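PDB 5H3G: acyl-CoA-binding domain-containing protein 1 from Oryza sativa Japonica Group, which binds medium- and long-chain acyl-CoA esters with high affinity and may play a role in the biosynthesis of phospholipids. Local coordinates for residues A[29-34]-A[79-84]; A[5-10]-A[69-74]; A[18-23]-A[87-92]. All blocks are in the same frame, centred on the assembly; numbering follows the deposited sequence. Where two conformers were deposited one is given.

Contact 1: A[29-34]-A[79-84]; sequences KLILYG and ITKVKQ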
loop_
_atom_site.group_PDB
_atom_site.type_symbol
_atom_site.label_atom_id
_atom_site.label_comp_id
_atom_site.label_asym_id
_atom_site.label_seq_id
_atom_site.Cartn_x
_atom_site.Cartn_y
_atom_site.Cartn_z
ATOM N N LYS A 29 4.442 -4.409 4.550
ATOM C CA LYS A 29 4.918 -3.913 3.263
ATOM C C LYS A 29 4.008 -4.377 2.133
ATOM O O LYS A 29 3.725 -3.617 1.199
ATOM C CB LYS A 29 6.359 -4.371 3.012
ATOM C CG LYS A 29 7.357 -3.702 3.947
ATOM C CD LYS A 29 8.788 -3.920 3.469
ATOM C CE LYS A 29 9.782 -3.392 4.492
ATOM N NZ LYS A 29 11.209 -3.566 4.071
ATOM N N LEU A 30 3.510 -5.614 2.222
ATOM C CA LEU A 30 2.636 -6.135 1.171
ATOM C C LEU A 30 1.290 -5.426 1.171
ATOM O O LEU A 30 0.739 -5.134 0.103
ATOM C CB LEU A 30 2.453 -7.645 1.342
ATOM C CG LEU A 30 3.633 -8.526 0.943
ATOM C CD1 LEU A 30 3.448 -9.931 1.478
ATOM C CD2 LEU A 30 3.768 -8.528 -0.597
ATOM N N ILE A 31 0.748 -5.147 2.359
ATOM C CA ILE A 31 -0.513 -4.415 2.443
ATOM C C ILE A 31 -0.369 -3.039 1.808
ATOM O O ILE A 31 -1.222 -2.604 1.024
ATOM C CB ILE A 31 -0.980 -4.326 3.906
ATOM C CG1 ILE A 31 -1.485 -5.693 4.374
ATOM C CG2 ILE A 31 -2.060 -3.257 4.064
ATOM C CD1 ILE A 31 -1.551 -5.833 5.863
ATOM N N LEU A 32 0.725 -2.339 2.118
ATOM C CA LEU A 32 0.947 -1.024 1.526
ATOM C C LEU A 32 1.136 -1.127 0.021
ATOM O O LEU A 32 0.628 -0.284 -0.733
ATOM C CB LEU A 32 2.168 -0.346 2.160
ATOM C CG LEU A 32 2.048 0.020 3.639
ATOM C CD1 LEU A 32 3.217 0.882 4.073
ATOM C CD2 LEU A 32 0.717 0.726 3.862
ATOM N N TYR A 33 1.877 -2.138 -0.434
ATOM C CA TYR A 33 2.084 -2.311 -1.867
ATOM C C TYR A 33 0.749 -2.437 -2.586
ATOM O O TYR A 33 0.490 -1.732 -3.566
ATOM C CB TYR A 33 2.980 -3.533 -2.138
ATOM C CG TYR A 33 3.083 -3.886 -3.618
ATOM C CD1 TYR A 33 4.029 -3.279 -4.439
ATOM C CD2 TYR A 33 2.207 -4.806 -4.196
ATOM C CE1 TYR A 33 4.106 -3.594 -5.803
ATOM C CE2 TYR A 33 2.265 -5.111 -5.550
ATOM C CZ TYR A 33 3.218 -4.512 -6.338
ATOM O OH TYR A 33 3.267 -4.846 -7.679
ATOM N N GLY A 34 -0.121 -3.320 -2.103
ATOM C CA GLY A 34 -1.368 -3.543 -2.818
ATOM C C GLY A 34 -2.216 -2.291 -2.908
ATOM O O GLY A 34 -2.779 -1.983 -3.964
ATOM N N ILE A 79 -3.529 5.688 3.078
ATOM C CA ILE A 79 -3.220 6.716 4.067
ATOM C C ILE A 79 -3.463 6.192 5.478
ATOM O O ILE A 79 -2.626 6.375 6.368
ATOM C CB ILE A 79 -4.034 7.992 3.790
ATOM C CG1 ILE A 79 -3.501 8.683 2.532
ATOM C CG2 ILE A 79 -3.948 8.948 4.967
ATOM C CD1 ILE A 79 -4.502 9.637 1.906
ATOM N N THR A 80 -4.603 5.529 5.708
ATOM C CA THR A 80 -4.881 5.060 7.065
ATOM C C THR A 80 -3.889 3.987 7.491
ATOM O O THR A 80 -3.459 3.964 8.651
ATOM C CB THR A 80 -6.325 4.560 7.209
ATOM O OG1 THR A 80 -6.562 3.392 6.406
ATOM C CG2 THR A 80 -7.302 5.651 6.821
ATOM N N LYS A 81 -3.487 3.106 6.573
ATOM C CA LYS A 81 -2.511 2.078 6.939
ATOM C C LYS A 81 -1.144 2.684 7.228
ATOM O O LYS A 81 -0.470 2.278 8.187
ATOM C CB LYS A 81 -2.393 1.033 5.823
ATOM C CG LYS A 81 -3.660 0.204 5.621
ATOM C CD LYS A 81 -3.964 -0.647 6.842
ATOM C CE LYS A 81 -5.225 -1.466 6.645
ATOM N NZ LYS A 81 -5.274 -2.064 5.289
ATOM N N VAL A 82 -0.712 3.647 6.409
ATOM C CA VAL A 82 0.580 4.301 6.640
ATOM C C VAL A 82 0.560 5.057 7.957
ATOM O O VAL A 82 1.502 4.962 8.750
ATOM C CB VAL A 82 0.954 5.225 5.468
ATOM C CG1 VAL A 82 2.177 6.057 5.836
ATOM C CG2 VAL A 82 1.260 4.406 4.228
ATOM N N LYS A 83 -0.528 5.788 8.229
ATOM C CA LYS A 83 -0.657 6.520 9.485
ATOM C C LYS A 83 -0.508 5.593 10.682
ATOM O O LYS A 83 0.204 5.896 11.645
ATOM C CB LYS A 83 -2.010 7.229 9.525
ATOM C CG LYS A 83 -2.301 7.901 10.827
ATOM C CD LYS A 83 -1.218 8.911 11.144
ATOM C CE LYS A 83 -1.631 9.767 12.321
ATOM N NZ LYS A 83 -0.559 10.729 12.695
ATOM N N GLN A 84 -1.195 4.447 10.636
ATOM C CA GLN A 84 -1.097 3.481 11.726
ATOM C C GLN A 84 0.337 2.995 11.897
ATOM O O GLN A 84 0.867 2.955 13.016
ATOM C CB GLN A 84 -2.040 2.311 11.468
ATOM C CG GLN A 84 -2.011 1.267 12.558
ATOM C CD GLN A 84 -2.920 0.097 12.255
ATOM O OE1 GLN A 84 -3.403 -0.057 11.127
ATOM N NE2 GLN A 84 -3.159 -0.737 13.257
#
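Leu32 pushes the end of its side chain between Lys81 and Val82, so that one methyl serves two neighbours on the facing helix. Its CD2 lies 3.7 Å from Val82 CG2 and, on the Lys81 side, 3.7 Å from Lys81 CB. The second branch takes part too, with Leu32 CD1 4.0 Å from Val82 CG2. Leu32 and Val82 cross at about a right angle, and both leucine branches touch the same valine methyl. Lys81 contributes aliphatic carbon near its root rather than charge. Beyond CB its chain bends at chi2 and chi4, which brings the ammonium back beside Ile31, with Lys81 NZ 3.6 Å from Ile31 CG2; Ile31 was modelled in two conformers, which makes this outer touch less certain. A lysine suits such a margin, giving methylenes to the packing while keeping a polar end.

What positions Leu32 is its first torsion: CG stands anti to the carbonyl carbon (chi1 -66°), and the branches then extend toward helix 71-92 although the CB bond itself does not aim there. No hydrogen bond crosses between the segments. The backbones run nearly antiparallel, their local axes 10.1 Å apart at 152°, and the closest pair of CA atoms, those of Leu32 and Lys81, is 7.1 Å apart.

In the four-helix fold of the acyl-CoA-binding family this joins helix 26-41 to helix 71-92. From the latter, Ile79 turns away to pack on Leu6, Asp9, Phe10 and Tyr13 of helix 4-17. From helix 26-41, Leu30 touches Ala58 and Lys59 of helix 57-64, and Tyr33, probably an acyl-CoA-binding residue by analogy with relatives, also leans on Lys59.

Contact 2: A[5-10]-A[69-74]; sequences GLQEDF and KSKEEA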
loop_
_atom_site.group_PDB
_atom_site.type_symbol
_atom_site.label_atom_id
_atom_site.label_comp_id
_atom_site.label_asym_id
_atom_site.label_seq_id
_atom_site.Cartn_x
_atom_site.Cartn_y
_atom_site.Cartn_z
ATOM N N GLY A 5 -7.843 17.492 -1.463
ATOM C CA GLY A 5 -7.242 17.273 -0.157
ATOM C C GLY A 5 -6.758 15.849 0.023
ATOM O O GLY A 5 -5.694 15.612 0.600
ATOM N N LEU A 6 -7.520 14.883 -0.489
ATOM C CA LEU A 6 -7.097 13.490 -0.406
ATOM C C LEU A 6 -5.855 13.221 -1.248
ATOM O O LEU A 6 -4.953 12.501 -0.808
ATOM C CB LEU A 6 -8.227 12.574 -0.846
ATOM C CG LEU A 6 -7.815 11.111 -0.801
ATOM C CD1 LEU A 6 -7.611 10.717 0.646
ATOM C CD2 LEU A 6 -8.830 10.241 -1.481
ATOM N N GLN A 7 -5.807 13.752 -2.474
ATOM C CA GLN A 7 -4.632 13.554 -3.317
ATOM C C GLN A 7 -3.388 14.139 -2.660
ATOM O O GLN A 7 -2.307 13.536 -2.707
ATOM C CB GLN A 7 -4.860 14.183 -4.694
ATOM C CG GLN A 7 -3.682 14.025 -5.647
ATOM C CD GLN A 7 -3.687 12.693 -6.371
ATOM O OE1 GLN A 7 -4.736 12.219 -6.811
ATOM N NE2 GLN A 7 -2.512 12.084 -6.508
ATOM N N GLU A 8 -3.527 15.313 -2.036
ATOM C CA GLU A 8 -2.409 15.918 -1.320
ATOM C C GLU A 8 -1.968 15.030 -0.165
ATOM O O GLU A 8 -0.776 14.747 -0.006
ATOM C CB GLU A 8 -2.804 17.308 -0.810
ATOM C CG GLU A 8 -3.135 18.303 -1.920
ATOM C CD GLU A 8 -3.680 19.635 -1.401
ATOM O OE1 GLU A 8 -4.038 19.725 -0.207
ATOM O OE2 GLU A 8 -3.750 20.596 -2.200
ATOM N N ASP A 9 -2.931 14.587 0.653
ATOM C CA ASP A 9 -2.641 13.666 1.749
ATOM C C ASP A 9 -1.933 12.422 1.244
ATOM O O ASP A 9 -0.995 11.934 1.877
ATOM C CB ASP A 9 -3.934 13.245 2.454
ATOM C CG ASP A 9 -4.494 14.316 3.364
ATOM O OD1 ASP A 9 -3.815 15.327 3.612
ATOM O OD2 ASP A 9 -5.636 14.125 3.832
ATOM N N PHE A 10 -2.386 11.883 0.114
ATOM C CA PHE A 10 -1.820 10.635 -0.386
ATOM C C PHE A 10 -0.356 10.819 -0.754
ATOM O O PHE A 10 0.493 9.991 -0.408
ATOM C CB PHE A 10 -2.620 10.150 -1.592
ATOM C CG PHE A 10 -2.065 8.896 -2.233
ATOM C CD1 PHE A 10 -2.273 7.659 -1.660
ATOM C CD2 PHE A 10 -1.345 8.962 -3.421
ATOM C CE1 PHE A 10 -1.770 6.500 -2.240
ATOM C CE2 PHE A 10 -0.833 7.811 -4.008
ATOM C CZ PHE A 10 -1.055 6.576 -3.424
ATOM N N LYS A 69 -11.602 -1.141 -5.629
ATOM C CA LYS A 69 -11.653 0.105 -4.879
ATOM C C LYS A 69 -11.398 1.290 -5.807
ATOM O O LYS A 69 -10.475 1.261 -6.626
ATOM C CB LYS A 69 -10.625 0.097 -3.741
ATOM C CG LYS A 69 -10.796 -1.005 -2.697
ATOM C CD LYS A 69 -9.823 -0.768 -1.540
ATOM C CE LYS A 69 -9.959 -1.806 -0.440
ATOM N NZ LYS A 69 -11.188 -1.627 0.381
ATOM N N SER A 70 -12.192 2.344 -5.660
ATOM C CA SER A 70 -11.915 3.571 -6.389
ATOM C C SER A 70 -10.557 4.160 -5.990
ATOM O O SER A 70 -9.955 3.799 -4.972
ATOM C CB SER A 70 -13.002 4.604 -6.130
ATOM O OG SER A 70 -12.963 5.031 -4.779
ATOM N N LYS A 71 -10.072 5.082 -6.827
ATOM C CA LYS A 71 -8.871 5.845 -6.497
ATOM C C LYS A 71 -9.031 6.538 -5.157
ATOM O O LYS A 71 -8.107 6.565 -4.330
ATOM C CB LYS A 71 -8.602 6.874 -7.602
ATOM C CG LYS A 71 -7.474 7.861 -7.315
ATOM C CD LYS A 71 -7.299 8.826 -8.484
ATOM C CE LYS A 71 -5.923 9.476 -8.442
ATOM N NZ LYS A 71 -5.676 10.409 -9.581
ATOM N N GLU A 72 -10.208 7.094 -4.922
ATOM C CA GLU A 72 -10.455 7.763 -3.661
ATOM C C GLU A 72 -10.408 6.763 -2.505
ATOM O O GLU A 72 -9.790 7.042 -1.475
ATOM C CB GLU A 72 -11.792 8.499 -3.759
ATOM C CG GLU A 72 -12.090 9.508 -2.659
ATOM C CD GLU A 72 -11.701 10.954 -2.931
ATOM O OE1 GLU A 72 -11.012 11.220 -3.931
ATOM O OE2 GLU A 72 -12.082 11.824 -2.100
ATOM N N GLU A 73 -11.007 5.570 -2.680
ATOM C CA GLU A 73 -11.043 4.571 -1.608
ATOM C C GLU A 73 -9.651 4.036 -1.295
ATOM O O GLU A 73 -9.280 3.900 -0.124
ATOM C CB GLU A 73 -11.956 3.399 -1.979
ATOM C CG GLU A 73 -13.438 3.665 -1.808
ATOM C CD GLU A 73 -14.326 2.530 -2.331
ATOM O OE1 GLU A 73 -13.902 1.776 -3.232
ATOM O OE2 GLU A 73 -15.463 2.396 -1.846
ATOM N N ALA A 74 -8.892 3.666 -2.330
ATOM C CA ALA A 74 -7.599 3.027 -2.097
ATOM C C ALA A 74 -6.581 4.023 -1.570
ATOM O O ALA A 74 -5.768 3.674 -0.704
ATOM C CB ALA A 74 -7.094 2.366 -3.379
#
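Leu6 and Glu72 bring the two backbones nearest, their CA atoms 7.4 Å apart, where helix 4-17 passes the first turn of helix 71-92. That turn opens with a capping box: Ser70 is the N-cap, and its OG accepts from Glu73 N at 2.9 Å. From helix 4-17, Leu6 points toward the helix start, its CG anti to the backbone N (chi1 179°), and lays CD2 against the flank of Glu72. The contact is close, perhaps slightly strained, Leu6 CD2 lying 3.3 Å from Glu72 CD and 3.3 Å from Glu72 O. A glutamate suits this margin because its chain offers carbon to the leucine while its carboxylate takes part in a hydrogen bond, Glu72 OE2 pairing with Ser3 OG. With an alanine in place of Glu72 the chain beyond CB would be gone, which would probably deprive Leu6 CD2 of much of its support and leave Ser3 OG without this partner. One residue on, Gln7, modelled in two conformers and with NE2 hydrogen-bonded to Glu11 OE2, puts OE1 3.4 Å from Lys71 CE. The box is closed by Ser70 N, which donates to Glu73 OE1 at 3.0 Å, reaching that oxygen on its anti side, 28° out of the carboxylate plane.

Contact 3: A[18-23]-A[87-92]; sequences KTLPES and EEAAAA
Leu20 and Pro21 share one small partner, the methyl of Ala89, on the last turns of helix 71-92. Just ahead of them in the chain, Lys18 is probably one of the acyl-CoA-binding residues, as in relatives. Thr19 follows, still close to the end of helix 4-17, where its OG1 is hydrogen-bonded to Lys16 O; its side chain also touches Leu86, the residue just before segment 87-92.

At Leu20 the backbone straightens (psi 145°) and the loop comes alongside the helix, the CA atoms of Leu20 and Ala89 being 6.8 Å apart. The leucine bond to CB does not aim at the helix, but the far end of the side chain swings closer because CG stands anti to the carbonyl carbon (chi1 -67°). Leu20 CD2 comes to 4.1 Å from Ala89 CB in the conformer given, one of two, and the same side chain packs on Leu85 and Leu86. A branched apolar residue suits a spot where several helix side chains must be met at once.

The CB bond of Pro21 is directed toward the helix, and its ring carbon CD lies 3.9 Å from Ala89 CB. Closure of the ring onto the backbone N restricts phi and leaves CD little freedom to move, and the small methyl of the alanine probably allows the loop to come this near; the contact is apolar, without a hydrogen bond across it. Beyond, a backbone oxygen ties the loop to what follows: Pro21 O is hydrogen-bonded to Thr24 OG1. The chain then passes Glu22 and Ser23 and enters helix 26-41. This is the loop between the first two helices of the acyl-CoA-binding four-helix bundle, laid against the C-terminal end of its last helix.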
loop_
_atom_site.group_PDB
_atom_site.type_symbol
_atom_site.label_atom_id
_atom_site.label_comp_id
_atom_site.label_asym_id
_atom_site.label_seq_id
_atom_site.Cartn_x
_atom_site.Cartn_y
_atom_site.Cartn_z
ATOM N N LYS A 18 8.379 6.393 3.437
ATOM C CA LYS A 18 9.807 6.123 3.285
ATOM C C LYS A 18 10.538 6.122 4.620
ATOM O O LYS A 18 11.629 5.538 4.726
ATOM C CB LYS A 18 10.460 7.170 2.376
ATOM C CG LYS A 18 9.838 7.361 1.004
ATOM C CD LYS A 18 10.578 8.478 0.259
ATOM C CE LYS A 18 9.896 8.855 -1.037
ATOM N NZ LYS A 18 10.683 9.899 -1.760
ATOM N N THR A 19 9.989 6.800 5.632
ATOM C CA THR A 19 10.633 6.891 6.939
ATOM C C THR A 19 10.352 5.690 7.824
ATOM O O THR A 19 10.922 5.600 8.915
ATOM C CB THR A 19 10.205 8.160 7.683
ATOM O OG1 THR A 19 8.840 8.035 8.113
ATOM C CG2 THR A 19 10.352 9.376 6.780
ATOM N N LEU A 20 9.496 4.772 7.396
ATOM C CA LEU A 20 9.290 3.579 8.191
ATOM C C LEU A 20 10.587 2.771 8.240
ATOM O O LEU A 20 11.361 2.763 7.276
ATOM C CB LEU A 20 8.154 2.741 7.607
ATOM C CG LEU A 20 6.774 3.391 7.692
ATOM C CD1 LEU A 20 5.774 2.589 6.868
ATOM C CD2 LEU A 20 6.333 3.492 9.164
ATOM N N PRO A 21 10.869 2.116 9.366
ATOM C CA PRO A 21 12.106 1.331 9.465
ATOM C C PRO A 21 12.226 0.299 8.353
ATOM O O PRO A 21 11.241 -0.278 7.885
ATOM C CB PRO A 21 11.989 0.654 10.833
ATOM C CG PRO A 21 11.058 1.532 11.614
ATOM C CD PRO A 21 10.103 2.126 10.628
ATOM N N GLU A 22 13.471 0.061 7.937
ATOM C CA GLU A 22 13.729 -1.009 6.986
ATOM C C GLU A 22 13.229 -2.346 7.514
ATOM O O GLU A 22 12.883 -3.234 6.726
ATOM C CB GLU A 22 15.228 -1.075 6.680
ATOM C CG GLU A 22 15.585 -1.929 5.474
ATOM C CD GLU A 22 15.005 -1.385 4.179
ATOM O OE1 GLU A 22 14.839 -0.149 4.063
ATOM O OE2 GLU A 22 14.707 -2.198 3.276
ATOM N N SER A 23 13.150 -2.495 8.837
ATOM C CA SER A 23 12.750 -3.749 9.459
ATOM C C SER A 23 11.241 -3.936 9.498
ATOM O O SER A 23 10.777 -4.940 10.050
ATOM C CB SER A 23 13.318 -3.831 10.880
ATOM O OG SER A 23 12.761 -2.825 11.704
ATOM N N GLU A 87 2.545 5.649 13.461
ATOM C CA GLU A 87 2.335 5.758 14.897
ATOM C C GLU A 87 2.949 4.575 15.631
ATOM O O GLU A 87 3.522 4.733 16.714
ATOM C CB GLU A 87 0.844 5.888 15.187
ATOM C CG GLU A 87 0.327 7.263 14.773
ATOM C CD GLU A 87 1.149 8.400 15.393
ATOM O OE1 GLU A 87 1.159 8.510 16.635
ATOM O OE2 GLU A 87 1.796 9.167 14.645
ATOM N N GLU A 88 2.877 3.388 15.038
ATOM C CA GLU A 88 3.490 2.226 15.670
ATOM C C GLU A 88 5.012 2.336 15.667
ATOM O O GLU A 88 5.665 1.960 16.651
ATOM C CB GLU A 88 3.003 0.955 14.970
ATOM C CG GLU A 88 1.512 0.663 15.246
ATOM C CD GLU A 88 0.910 -0.372 14.305
ATOM O OE1 GLU A 88 -0.048 -1.077 14.709
ATOM O OE2 GLU A 88 1.365 -0.466 13.158
ATOM N N ALA A 89 5.597 2.881 14.590
ATOM C CA ALA A 89 7.046 3.058 14.543
ATOM C C ALA A 89 7.502 4.057 15.591
ATOM O O ALA A 89 8.517 3.848 16.261
ATOM C CB ALA A 89 7.487 3.509 13.149
ATOM N N ALA A 90 6.743 5.145 15.761
ATOM C CA ALA A 90 7.093 6.125 16.782
ATOM C C ALA A 90 6.955 5.532 18.178
ATOM O O ALA A 90 7.782 5.808 19.055
ATOM C CB ALA A 90 6.223 7.375 16.628
ATOM N N ALA A 91 5.921 4.713 18.403
ATOM C CA ALA A 91 5.769 4.043 19.697
ATOM C C ALA A 91 6.940 3.116 19.973
ATOM O O ALA A 91 7.436 3.050 21.108
ATOM C CB ALA A 91 4.463 3.242 19.745
ATOM N N ALA A 92 7.376 2.375 18.947
ATOM C CA ALA A 92 8.517 1.472 19.084
ATOM C C ALA A 92 9.777 2.228 19.469
ATOM O O ALA A 92 10.624 1.703 20.203
ATOM C CB ALA A 92 8.741 0.717 17.770
#

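Helix 71-92 is common to all three contacts, which meet it at its start (contact 2), middle (contact 1) and end (contact 3). Contacts 1 and 2, with centres about 13 Å apart, are joined by Ile79 CD1, 3.5 Å from Leu6 CD1. Contacts 1 and 3, about 12 Å apart between centres, touch where Lys29 NZ lies 3.2 Å from Glu22 O and Leu32 CD1 lies 4.2 Å from Leu20 CD1. Contacts 2 and 3 do not meet, their nearest atoms being about 9 Å apart. Tyr78, probably an acyl-CoA-binding residue, has its side chain about 3 Å from that of Val82, about 7 Å from that of Leu20 and about 8 Å from that of Leu6.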